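Local coordinates for protein short chain dehydrogenase (Rhodopseudomonas palustris, PDB 3H7A) that probably catalyses NAD(P)-dependent oxidation or reduction of a substrate not yet identified, as a short-chain dehydrogenase/reductase with a Rossmann fold, at residues 10-15 / 32-37; 83-88 / 132-137; 181-186 / 221-226. One frame throughout, in Å; residues are numbered along the deposited sequence.

In the fold
Contact 1 comes first along the chain. It closes the loop that runs from strand 9-13 through helix 18-29 to strand 33-38. Contact 2 then pairs strand 84-89 with strand 135-142 across a long excursion that includes helix 104-132. Contact 3 packs helix 216-228 back onto strand 178-185. The three follow in series; none nests in or crosses another. All reach one parallel sheet. Strands 9-13 and 84-89 are neighbours in it, and A11 and V86 bond through their backbones there, joining contacts 1 and 2. Strands 135-142 and 178-185 are also neighbours. There the backbones of I137 and A181 bond, linking contact 2 to the strand of contact 3.

Contact 1: residues 10-15 / 32-37; sequences VAVIGA and FTVFAG
V10 pairs with V34 on neighbouring parallel strands, 10-13 and 33-37, their side chains on the same face of the sheet. V10 N donates to T33 O, and V10 O accepts from F35 N at 2.9 Å. V12 N reaches F35 O at 2.8 Å with an N-H...O angle of 169°, and G37 N returns a bond to V12 O. V12 CG2 packs tightly on V34 CG1 at 3.8 Å, on the face covered by helix 18-29. V10 CG2 sits over one face of the F32 ring, 3.5 Å from F32 CG and offset toward the rim. V10 CG2 is anti to the carbonyl carbon, which brings it to that ring. The strands and helix 18-29 form the first beta-alpha-beta unit of the Rossmann fold. In this family the turn after the first strand usually borders the cofactor. Here side-chain packing thins out and G14 is partly exposed, though the backbone stays bonded. G37 O takes two donors from opposite faces of its plane, G14 N at 3.1 Å and A15 N at 2.8 Å. The bond from A15 is nearly straight (176°); that from G14 is bent (142°). A15 CB touches A36 CB at 3.9 Å.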
ATOM      1  N   VAL B  10      -6.473   9.009  31.194  1.00 25.80           N
ATOM      2  CA  VAL B  10      -6.392   8.184  29.991  1.00 27.19           C
ATOM      3  C   VAL B  10      -7.639   7.298  29.903  1.00 29.06           C
ATOM      4  O   VAL B  10      -7.942   6.559  30.839  1.00 26.77           O
ATOM      5  CB  VAL B  10      -5.127   7.267  30.003  1.00 24.40           C
ATOM      6  CG1 VAL B  10      -5.142   6.291  28.828  1.00 25.87           C
ATOM      7  CG2 VAL B  10      -3.881   8.091  29.957  1.00 22.16           C
ATOM      8  N   ALA B  11      -8.370   7.372  28.791  1.00 24.23           N
ATOM      9  CA  ALA B  11      -9.513   6.489  28.603  1.00 21.17           C
ATOM     10  C   ALA B  11      -9.060   5.233  27.870  1.00 22.43           C
ATOM     11  O   ALA B  11      -8.528   5.320  26.773  1.00 26.21           O
ATOM     12  CB  ALA B  11     -10.602   7.190  27.838  1.00 19.87           C
ATOM     13  N   VAL B  12      -9.230   4.071  28.492  1.00 22.89           N
ATOM     14  CA  VAL B  12      -8.948   2.810  27.814  1.00 19.31           C
ATOM     15  C   VAL B  12     -10.301   2.176  27.496  1.00 21.05           C
ATOM     16  O   VAL B  12     -10.978   1.632  28.383  1.00 21.94           O
ATOM     17  CB  VAL B  12      -8.044   1.863  28.651  1.00 21.93           C
ATOM     18  CG1 VAL B  12      -7.868   0.518  27.955  1.00 17.79           C
ATOM     19  CG2 VAL B  12      -6.690   2.490  28.892  1.00 24.28           C
ATOM     20  N   ILE B  13     -10.732   2.322  26.246  1.00 24.42           N
ATOM     21  CA  ILE B  13     -12.000   1.752  25.810  1.00 17.85           C
ATOM     22  C   ILE B  13     -11.717   0.340  25.316  1.00 27.91           C
ATOM     23  O   ILE B  13     -11.178   0.146  24.232  1.00 24.35           O
ATOM     24  CB  ILE B  13     -12.724   2.649  24.764  1.00 23.01           C
ATOM     25  CG1 ILE B  13     -13.165   3.959  25.428  1.00 21.70           C
ATOM     26  CG2 ILE B  13     -13.943   1.934  24.191  1.00 22.05           C
ATOM     27  CD1 ILE B  13     -13.294   5.138  24.492  1.00 35.00           C
ATOM     28  N   GLY B  14     -12.036  -0.643  26.160  1.00 30.44           N
ATOM     29  CA  GLY B  14     -11.751  -2.045  25.872  1.00 26.13           C
ATOM     30  C   GLY B  14     -10.653  -2.574  26.773  1.00 33.40           C
ATOM     31  O   GLY B  14      -9.604  -3.040  26.297  1.00 31.52           O
ATOM     32  N   ALA B  15     -10.891  -2.504  28.083  1.00 30.61           N
ATOM     33  CA  ALA B  15      -9.919  -2.976  29.069  1.00 32.25           C
ATOM     34  C   ALA B  15     -10.226  -4.394  29.561  1.00 33.80           C
ATOM     35  O   ALA B  15      -9.733  -4.819  30.607  1.00 36.61           O
ATOM     36  CB  ALA B  15      -9.836  -2.004  30.224  1.00 25.33           C
ATOM     37  N   PHE B  32      -0.966   8.450  35.190  1.00 29.37           N
ATOM     38  CA  PHE B  32      -2.276   8.922  34.747  1.00 26.69           C
ATOM     39  C   PHE B  32      -3.374   8.256  35.571  1.00 28.57           C
ATOM     40  O   PHE B  32      -3.173   7.156  36.085  1.00 25.48           O
ATOM     41  CB  PHE B  32      -2.511   8.577  33.284  1.00 26.17           C
ATOM     42  CG  PHE B  32      -1.694   9.377  32.311  1.00 22.55           C
ATOM     43  CD1 PHE B  32      -2.148  10.614  31.851  1.00 24.14           C
ATOM     44  CD2 PHE B  32      -0.505   8.870  31.805  1.00 21.70           C
ATOM     45  CE1 PHE B  32      -1.411  11.348  30.920  1.00 25.63           C
ATOM     46  CE2 PHE B  32       0.254   9.599  30.871  1.00 25.57           C
ATOM     47  CZ  PHE B  32      -0.208  10.834  30.424  1.00 26.16           C
ATOM     48  N   THR B  33      -4.537   8.903  35.698  1.00 20.88           N
ATOM     49  CA  THR B  33      -5.705   8.170  36.168  1.00 25.35           C
ATOM     50  C   THR B  33      -6.323   7.472  34.967  1.00 23.52           C
ATOM     51  O   THR B  33      -6.669   8.107  33.990  1.00 27.28           O
ATOM     52  CB  THR B  33      -6.762   9.062  36.847  1.00 24.95           C
ATOM     53  OG1 THR B  33      -6.202   9.668  38.019  1.00 27.40           O
ATOM     54  CG2 THR B  33      -7.989   8.242  37.250  1.00 15.04           C
ATOM     55  N   VAL B  34      -6.463   6.162  35.042  1.00 28.67           N
ATOM     56  CA  VAL B  34      -7.043   5.431  33.932  1.00 26.77           C
ATOM     57  C   VAL B  34      -8.535   5.233  34.161  1.00 25.37           C
ATOM     58  O   VAL B  34      -8.955   4.809  35.223  1.00 28.04           O
ATOM     59  CB  VAL B  34      -6.290   4.097  33.684  1.00 26.77           C
ATOM     60  CG1 VAL B  34      -7.010   3.236  32.624  1.00 28.32           C
ATOM     61  CG2 VAL B  34      -4.840   4.385  33.266  1.00 28.07           C
ATOM     62  N   PHE B  35      -9.323   5.613  33.167  1.00 23.69           N
ATOM     63  CA  PHE B  35     -10.716   5.234  33.069  1.00 22.81           C
ATOM     64  C   PHE B  35     -10.769   4.000  32.200  1.00 29.06           C
ATOM     65  O   PHE B  35     -10.465   4.049  31.013  1.00 32.99           O
ATOM     66  CB  PHE B  35     -11.557   6.392  32.498  1.00 24.91           C
ATOM     67  CG  PHE B  35     -12.061   7.328  33.563  1.00 23.82           C
ATOM     68  CD1 PHE B  35     -11.162   8.077  34.333  1.00 30.14           C
ATOM     69  CD2 PHE B  35     -13.424   7.413  33.849  1.00 31.25           C
ATOM     70  CE1 PHE B  35     -11.607   8.909  35.355  1.00 16.24           C
ATOM     71  CE2 PHE B  35     -13.887   8.255  34.867  1.00 29.08           C
ATOM     72  CZ  PHE B  35     -12.976   9.004  35.615  1.00 27.91           C
ATOM     73  N   ALA B  36     -11.125   2.884  32.815  1.00 24.12           N
ATOM     74  CA  ALA B  36     -11.097   1.607  32.152  1.00 23.92           C
ATOM     75  C   ALA B  36     -12.521   1.160  31.935  1.00 24.90           C
ATOM     76  O   ALA B  36     -13.320   1.143  32.871  1.00 26.19           O
ATOM     77  CB  ALA B  36     -10.340   0.604  33.014  1.00 20.14           C
ATOM     78  N   GLY B  37     -12.854   0.811  30.698  1.00 28.98           N
ATOM     79  CA  GLY B  37     -14.184   0.317  30.379  1.00 21.31           C
ATOM     80  C   GLY B  37     -14.169  -1.053  29.728  1.00 28.92           C
ATOM     81  O   GLY B  37     -13.327  -1.333  28.877  1.00 27.91           O
TER

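Contact 2: residues 83-88 / 132-137; sequences PLEVTI and HGQGKI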
ATOM      1  N   PRO B  83      -8.297  16.520  33.030  1.00 29.28           N
ATOM      2  CA  PRO B  83      -8.199  16.663  31.577  1.00 23.48           C
ATOM      3  C   PRO B  83      -7.868  15.359  30.848  1.00 24.56           C
ATOM      4  O   PRO B  83      -6.879  14.692  31.167  1.00 24.38           O
ATOM      5  CB  PRO B  83      -7.063  17.668  31.411  1.00 27.89           C
ATOM      6  CG  PRO B  83      -7.186  18.539  32.607  1.00 27.74           C
ATOM      7  CD  PRO B  83      -7.620  17.637  33.722  1.00 27.76           C
ATOM      8  N   LEU B  84      -8.740  14.983  29.917  1.00 22.85           N
ATOM      9  CA  LEU B  84      -8.543  13.805  29.093  1.00 24.57           C
ATOM     10  C   LEU B  84      -7.371  14.035  28.136  1.00 27.35           C
ATOM     11  O   LEU B  84      -7.441  14.896  27.253  1.00 22.90           O
ATOM     12  CB  LEU B  84      -9.829  13.479  28.318  1.00 22.62           C
ATOM     13  CG  LEU B  84      -9.771  12.259  27.390  1.00 21.53           C
ATOM     14  CD1 LEU B  84      -9.602  10.975  28.147  1.00 15.90           C
ATOM     15  CD2 LEU B  84     -11.023  12.207  26.569  1.00 17.88           C
ATOM     16  N   GLU B  85      -6.295  13.269  28.325  1.00 21.93           N
ATOM     17  CA  GLU B  85      -5.071  13.432  27.519  1.00 29.29           C
ATOM     18  C   GLU B  85      -4.765  12.336  26.508  1.00 28.05           C
ATOM     19  O   GLU B  85      -4.085  12.585  25.514  1.00 31.03           O
ATOM     20  CB  GLU B  85      -3.856  13.657  28.409  1.00 29.59           C
ATOM     21  CG  GLU B  85      -3.612  15.128  28.574  1.00 41.40           C
ATOM     22  CD  GLU B  85      -2.622  15.466  29.640  1.00 43.57           C
ATOM     23  OE1 GLU B  85      -1.672  14.676  29.851  1.00 35.37           O
ATOM     24  OE2 GLU B  85      -2.801  16.544  30.261  1.00 40.18           O
ATOM     25  N   VAL B  86      -5.236  11.122  26.782  1.00 29.59           N
ATOM     26  CA  VAL B  86      -5.024   9.986  25.890  1.00 26.58           C
ATOM     27  C   VAL B  86      -6.300   9.153  25.847  1.00 26.03           C
ATOM     28  O   VAL B  86      -6.844   8.836  26.891  1.00 26.61           O
ATOM     29  CB  VAL B  86      -3.837   9.102  26.359  1.00 25.27           C
ATOM     30  CG1 VAL B  86      -3.572   7.939  25.385  1.00 21.06           C
ATOM     31  CG2 VAL B  86      -2.573   9.921  26.518  1.00 18.34           C
ATOM     32  N   THR B  87      -6.795   8.835  24.646  1.00 21.10           N
ATOM     33  CA  THR B  87      -7.822   7.790  24.493  1.00 22.93           C
ATOM     34  C   THR B  87      -7.215   6.618  23.731  1.00 22.04           C
ATOM     35  O   THR B  87      -6.618   6.822  22.686  1.00 25.09           O
ATOM     36  CB  THR B  87      -9.063   8.298  23.722  1.00 23.99           C
ATOM     37  OG1 THR B  87      -9.742   9.273  24.514  1.00 25.71           O
ATOM     38  CG2 THR B  87     -10.057   7.149  23.400  1.00 16.61           C
ATOM     39  N   ILE B  88      -7.345   5.406  24.257  1.00 22.17           N
ATOM     40  CA  ILE B  88      -6.905   4.230  23.531  1.00 21.84           C
ATOM     41  C   ILE B  88      -8.124   3.369  23.265  1.00 23.60           C
ATOM     42  O   ILE B  88      -8.778   2.887  24.199  1.00 19.57           O
ATOM     43  CB  ILE B  88      -5.811   3.475  24.289  1.00 26.59           C
ATOM     44  CG1 ILE B  88      -4.602   4.383  24.442  1.00 29.29           C
ATOM     45  CG2 ILE B  88      -5.392   2.230  23.528  1.00 27.19           C
ATOM     46  CD1 ILE B  88      -3.924   4.249  25.729  1.00 33.90           C
ATOM     47  N   HIS B 132      -8.629  21.551  25.491  1.00 33.27           N
ATOM     48  CA  HIS B 132      -7.369  21.638  26.236  1.00 29.04           C
ATOM     49  C   HIS B 132      -6.193  21.967  25.329  1.00 33.21           C
ATOM     50  O   HIS B 132      -5.097  22.273  25.813  1.00 30.96           O
ATOM     51  CB  HIS B 132      -7.087  20.348  27.019  1.00 31.20           C
ATOM     52  CG  HIS B 132      -8.190  19.952  27.950  1.00 29.02           C
ATOM     53  ND1 HIS B 132      -8.506  20.673  29.082  1.00 37.40           N
ATOM     54  CD2 HIS B 132      -9.047  18.905  27.921  1.00 29.91           C
ATOM     55  CE1 HIS B 132      -9.512  20.089  29.707  1.00 34.62           C
ATOM     56  NE2 HIS B 132      -9.860  19.014  29.024  1.00 37.91           N
ATOM     57  N   GLY B 133      -6.424  21.884  24.016  1.00 29.79           N
ATOM     58  CA  GLY B 133      -5.424  22.229  23.005  1.00 29.17           C
ATOM     59  C   GLY B 133      -4.367  21.184  22.720  1.00 32.59           C
ATOM     60  O   GLY B 133      -3.392  21.478  22.034  1.00 39.26           O
ATOM     61  N   GLN B 134      -4.566  19.968  23.234  1.00 33.10           N
ATOM     62  CA  GLN B 134      -3.617  18.855  23.082  1.00 32.37           C
ATOM     63  C   GLN B 134      -4.286  17.516  23.432  1.00 28.32           C
ATOM     64  O   GLN B 134      -5.322  17.492  24.096  1.00 29.74           O
ATOM     65  CB  GLN B 134      -2.377  19.065  23.975  1.00 33.92           C
ATOM     66  CG  GLN B 134      -2.678  19.046  25.473  1.00 39.72           C
ATOM     67  CD  GLN B 134      -1.438  19.047  26.356  1.00 44.55           C
ATOM     68  OE1 GLN B 134      -0.306  19.115  25.877  1.00 46.71           O
ATOM     69  NE2 GLN B 134      -1.654  18.976  27.664  1.00 47.08           N
ATOM     70  N   GLY B 135      -3.679  16.411  22.996  1.00 27.31           N
ATOM     71  CA  GLY B 135      -4.185  15.069  23.274  1.00 22.05           C
ATOM     72  C   GLY B 135      -3.634  14.030  22.318  1.00 27.12           C
ATOM     73  O   GLY B 135      -2.976  14.365  21.324  1.00 26.59           O
ATOM     74  N   LYS B 136      -3.870  12.760  22.650  1.00 25.86           N
ATOM     75  CA  LYS B 136      -3.459  11.643  21.798  0.50 25.32           C
ATOM     76  C   LYS B 136      -4.612  10.650  21.696  1.00 24.99           C
ATOM     77  O   LYS B 136      -5.237  10.307  22.694  1.00 23.63           O
ATOM     78  CB  LYS B 136      -2.161  10.979  22.302  0.50 22.82           C
ATOM     79  CG  LYS B 136      -0.924  11.927  22.327  0.50 24.17           C
ATOM     80  CD  LYS B 136       0.423  11.221  22.151  0.50 26.34           C
ATOM     81  CE  LYS B 136       1.571  12.224  21.876  0.50 22.95           C
ATOM     82  NZ  LYS B 136       2.838  11.577  21.363  0.50  8.15           N
ATOM     83  N   ILE B 137      -4.917  10.220  20.471  1.00 24.92           N
ATOM     84  CA  ILE B 137      -6.022   9.293  20.222  1.00 22.56           C
ATOM     85  C   ILE B 137      -5.518   8.119  19.421  1.00 24.88           C
ATOM     86  O   ILE B 137      -5.224   8.254  18.234  1.00 23.69           O
ATOM     87  CB  ILE B 137      -7.173   9.934  19.414  1.00 18.59           C
ATOM     88  CG1 ILE B 137      -7.618  11.255  20.048  1.00 22.26           C
ATOM     89  CG2 ILE B 137      -8.326   8.938  19.294  1.00 21.58           C
ATOM     90  CD1 ILE B 137      -8.612  12.048  19.237  1.00 23.39           C
TER
HETATM   91  O   HOH W   1      -5.786  17.093  26.782  1.00 28.33           O
HETATM   92  O   HOH W   2      -4.357  18.361  28.743  1.00 29.15           O
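H132 lays its imidazole against P83 where two parallel strands of the Rossmann-fold sheet, 84-89 and 135-142, come together. P83 CB stands over the centre of one ring face, 3.9 Å from the ring centroid and 12° off its normal, a CH-pi contact. H132 CG is anti to its own carbonyl carbon (chi1 -56°), which brings the ring up to P83. H132 NE2 is hydrogen-bonded to D79 OD1, which also accepts from L84 N and so helps fix the turn of the ring.

G133 follows with positive phi as the chain leaves helix 104-132. Q134 then meets strand 84-89 through water at two points. One water donates to both L84 O and Q134 O, bridging the backbones just before direct pairing begins. A second water donates to E85 OE2 and accepts from Q134 NE2. The carboxylate and amide planes are 65° apart, and E85 OE2 lies 3.7 Å from Q134 NE2, so the water makes the link.

At G135 the chains come close, with G135 CA 3.3 Å from E85 O. K136 bonds strand 84-89 through both its own N and its own O. K136 N donates to E85 O at 2.9 Å, and K136 O accepts from T87 N. The K136 side chain is modelled in two conformers; in the one given, NZ leads away to Y227 O. I137 pairs with T87, whose OG1 bonds S125 OG, and both side chains pack on M129 of helix 104-132. The last close approach is I137 CA to T87 O, at 3.5 Å.

Contact 3: residues 181-186 / 221-226; sequences AHLIID and GAYWQL
Helix 216-228 lies against one face of the parallel sheet, and here L183 and A181 of strand 178-185 meet Y223, A222 and L226 of that helix. L183 carries most of the contact. Its CD2 stands over the centre of the Y223 ring, 3.6 Å from the centroid and 9° off the normal, a CH-pi contact. L183 CG is anti to the backbone N (chi1 180°), which carries the branch out from the strand to the helix. L183 CB adds a second touch near the hydroxyl end, 3.7 Å from Y223 CE1. The same CD2 reaches A222 CB at 4.0 Å, so one methyl fits against both the ring and the alanine. This is the alpha-over-beta layering of the Rossmann fold. The axes of segments 181-185 and 221-226 approach to 10.1 Å and run at 156°. No hydrogen bond joins the two segments.

The Y223 hydroxyl instead bonds T140 OG1 on the adjacent strand 135-142. With an alanine at Y223, L183 CD2 would probably lose the ring face it rests on, and T140 OG1 this hydroxyl partner. Further along, L226 CD1 meets A181 CB at 4.0 Å and comes near L183 CB at 4.4 Å. F138 of strand 135-142 touches both A181 and L226. M238 of strand 237-240 also packs on L183, while I23 of helix 18-29 touches Y223.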
ATOM      1  N   ALA B 181      -3.139   8.114  16.186  1.00 20.97           N
ATOM      2  CA  ALA B 181      -2.323   7.009  15.704  1.00 16.76           C
ATOM      3  C   ALA B 181      -3.114   5.712  15.574  1.00 13.47           C
ATOM      4  O   ALA B 181      -4.210   5.558  16.147  1.00 12.58           O
ATOM      5  CB  ALA B 181      -1.057   6.804  16.572  1.00 16.34           C
ATOM      6  N   HIS B 182      -2.542   4.774  14.824  1.00 24.05           N
ATOM      7  CA  HIS B 182      -3.174   3.499  14.536  1.00 20.89           C
ATOM      8  C   HIS B 182      -2.127   2.400  14.710  1.00 19.28           C
ATOM      9  O   HIS B 182      -1.187   2.307  13.930  1.00 20.77           O
ATOM     10  CB  HIS B 182      -3.695   3.529  13.096  1.00 24.99           C
ATOM     11  CG  HIS B 182      -4.568   2.369  12.726  1.00 31.96           C
ATOM     12  ND1 HIS B 182      -4.376   1.632  11.573  1.00 30.91           N
ATOM     13  CD2 HIS B 182      -5.656   1.842  13.333  1.00 32.24           C
ATOM     14  CE1 HIS B 182      -5.296   0.687  11.502  1.00 33.71           C
ATOM     15  NE2 HIS B 182      -6.085   0.792  12.555  1.00 25.85           N
ATOM     16  N   LEU B 183      -2.279   1.581  15.746  1.00 22.11           N
ATOM     17  CA  LEU B 183      -1.305   0.543  16.020  1.00 23.33           C
ATOM     18  C   LEU B 183      -1.836  -0.803  15.585  1.00 21.30           C
ATOM     19  O   LEU B 183      -2.820  -1.290  16.142  1.00 23.15           O
ATOM     20  CB  LEU B 183      -0.953   0.493  17.512  1.00 24.66           C
ATOM     21  CG  LEU B 183       0.078  -0.566  17.917  1.00 30.09           C
ATOM     22  CD1 LEU B 183       1.468  -0.234  17.361  1.00 27.50           C
ATOM     23  CD2 LEU B 183       0.116  -0.682  19.430  1.00 21.26           C
ATOM     24  N   ILE B 184      -1.143  -1.413  14.626  1.00 23.59           N
ATOM     25  CA  ILE B 184      -1.566  -2.666  14.000  1.00 21.12           C
ATOM     26  C   ILE B 184      -0.832  -3.834  14.639  1.00 28.21           C
ATOM     27  O   ILE B 184       0.397  -3.848  14.693  1.00 25.72           O
ATOM     28  CB  ILE B 184      -1.338  -2.631  12.472  1.00 28.89           C
ATOM     29  CG1 ILE B 184      -2.212  -1.549  11.837  1.00 20.87           C
ATOM     30  CG2 ILE B 184      -1.677  -3.973  11.835  1.00 19.24           C
ATOM     31  CD1 ILE B 184      -1.783  -1.193  10.473  1.00 33.23           C
ATOM     32  N   ILE B 185      -1.593  -4.798  15.156  1.00 25.45           N
ATOM     33  CA  ILE B 185      -1.006  -5.967  15.800  1.00 35.61           C
ATOM     34  C   ILE B 185      -1.395  -7.272  15.082  1.00 39.87           C
ATOM     35  O   ILE B 185      -2.406  -7.316  14.390  1.00 35.21           O
ATOM     36  CB  ILE B 185      -1.344  -5.983  17.322  1.00 38.31           C
ATOM     37  CG1 ILE B 185      -2.806  -6.328  17.574  1.00 48.21           C
ATOM     38  CG2 ILE B 185      -1.056  -4.619  17.951  1.00 28.17           C
ATOM     39  CD1 ILE B 185      -3.267  -6.088  19.006  1.00 47.74           C
ATOM     40  N   ASP B 186      -0.567  -8.316  15.217  1.00 55.74           N
ATOM     41  CA  ASP B 186      -0.938  -9.698  14.817  1.00 59.48           C
ATOM     42  C   ASP B 186      -0.315 -10.791  15.691  1.00 60.82           C
ATOM     43  O   ASP B 186       0.842 -10.697  16.103  1.00 60.00           O
ATOM     44  CB  ASP B 186      -0.673  -9.989  13.329  1.00 63.56           C
ATOM     45  CG  ASP B 186       0.565  -9.278  12.779  1.00 68.94           C
ATOM     46  OD1 ASP B 186       1.461  -9.976  12.258  1.00 73.51           O
ATOM     47  OD2 ASP B 186       0.632  -8.029  12.826  1.00 66.56           O
ATOM     48  N   GLY B 221       3.735  -1.233  25.763  1.00 30.73           N
ATOM     49  CA  GLY B 221       5.023  -0.594  25.517  1.00 25.50           C
ATOM     50  C   GLY B 221       5.025   0.209  24.240  1.00 27.91           C
ATOM     51  O   GLY B 221       5.480   1.356  24.235  1.00 27.07           O
ATOM     52  N   ALA B 222       4.493  -0.385  23.165  1.00 23.99           N
ATOM     53  CA  ALA B 222       4.352   0.295  21.862  1.00 26.12           C
ATOM     54  C   ALA B 222       3.440   1.529  21.927  1.00 28.14           C
ATOM     55  O   ALA B 222       3.744   2.573  21.340  1.00 25.26           O
ATOM     56  CB  ALA B 222       3.864  -0.688  20.792  1.00 24.89           C
ATOM     57  N   TYR B 223       2.329   1.417  22.654  1.00 26.33           N
ATOM     58  CA  TYR B 223       1.467   2.568  22.860  1.00 26.85           C
ATOM     59  C   TYR B 223       2.168   3.649  23.667  1.00 25.02           C
ATOM     60  O   TYR B 223       2.006   4.846  23.381  1.00 24.76           O
ATOM     61  CB  TYR B 223       0.170   2.155  23.532  1.00 27.43           C
ATOM     62  CG  TYR B 223      -0.890   1.746  22.556  1.00 21.51           C
ATOM     63  CD1 TYR B 223      -1.182   2.549  21.458  1.00 27.55           C
ATOM     64  CD2 TYR B 223      -1.606   0.562  22.725  1.00 26.09           C
ATOM     65  CE1 TYR B 223      -2.150   2.188  20.548  1.00 22.34           C
ATOM     66  CE2 TYR B 223      -2.599   0.197  21.825  1.00 21.43           C
ATOM     67  CZ  TYR B 223      -2.859   1.033  20.735  1.00 24.29           C
ATOM     68  OH  TYR B 223      -3.820   0.725  19.813  1.00 28.78           O
ATOM     69  N   TRP B 224       2.958   3.227  24.659  1.00 23.06           N
ATOM     70  CA  TRP B 224       3.776   4.176  25.424  1.00 24.47           C
ATOM     71  C   TRP B 224       4.830   4.848  24.536  1.00 29.37           C
ATOM     72  O   TRP B 224       5.039   6.059  24.624  1.00 26.79           O
ATOM     73  CB  TRP B 224       4.416   3.538  26.674  1.00 26.16           C
ATOM     74  CG  TRP B 224       5.130   4.590  27.521  1.00 31.59           C
ATOM     75  CD1 TRP B 224       6.475   4.712  27.718  1.00 30.02           C
ATOM     76  CD2 TRP B 224       4.522   5.689  28.224  1.00 28.86           C
ATOM     77  NE1 TRP B 224       6.744   5.810  28.514  1.00 24.91           N
ATOM     78  CE2 TRP B 224       5.563   6.424  28.836  1.00 27.18           C
ATOM     79  CE3 TRP B 224       3.197   6.114  28.410  1.00 31.78           C
ATOM     80  CZ2 TRP B 224       5.321   7.565  29.608  1.00 30.63           C
ATOM     81  CZ3 TRP B 224       2.956   7.238  29.188  1.00 31.06           C
ATOM     82  CH2 TRP B 224       4.016   7.962  29.765  1.00 30.39           C
ATOM     83  N   GLN B 225       5.458   4.068  23.656  1.00 26.56           N
ATOM     84  CA  GLN B 225       6.363   4.622  22.658  1.00 31.26           C
ATOM     85  C   GLN B 225       5.682   5.706  21.798  1.00 30.83           C
ATOM     86  O   GLN B 225       6.237   6.789  21.603  1.00 32.44           O
ATOM     87  CB  GLN B 225       6.934   3.512  21.777  1.00 32.32           C
ATOM     88  CG  GLN B 225       8.059   3.985  20.865  1.00 48.04           C
ATOM     89  CD  GLN B 225       8.161   3.196  19.572  1.00 48.09           C
ATOM     90  OE1 GLN B 225       8.492   3.753  18.523  1.00 44.17           O
ATOM     91  NE2 GLN B 225       7.886   1.895  19.643  1.00 40.44           N
ATOM     92  N   LEU B 226       4.477   5.422  21.302  1.00 30.24           N
ATOM     93  CA  LEU B 226       3.728   6.414  20.526  1.00 24.72           C
ATOM     94  C   LEU B 226       3.399   7.636  21.376  1.00 30.33           C
ATOM     95  O   LEU B 226       3.504   8.780  20.901  1.00 26.77           O
ATOM     96  CB  LEU B 226       2.451   5.807  19.934  1.00 28.33           C
ATOM     97  CG  LEU B 226       2.594   4.913  18.699  1.00 27.64           C
ATOM     98  CD1 LEU B 226       1.309   4.162  18.409  1.00 23.02           C
ATOM     99  CD2 LEU B 226       3.043   5.731  17.485  1.00 29.80           C
TER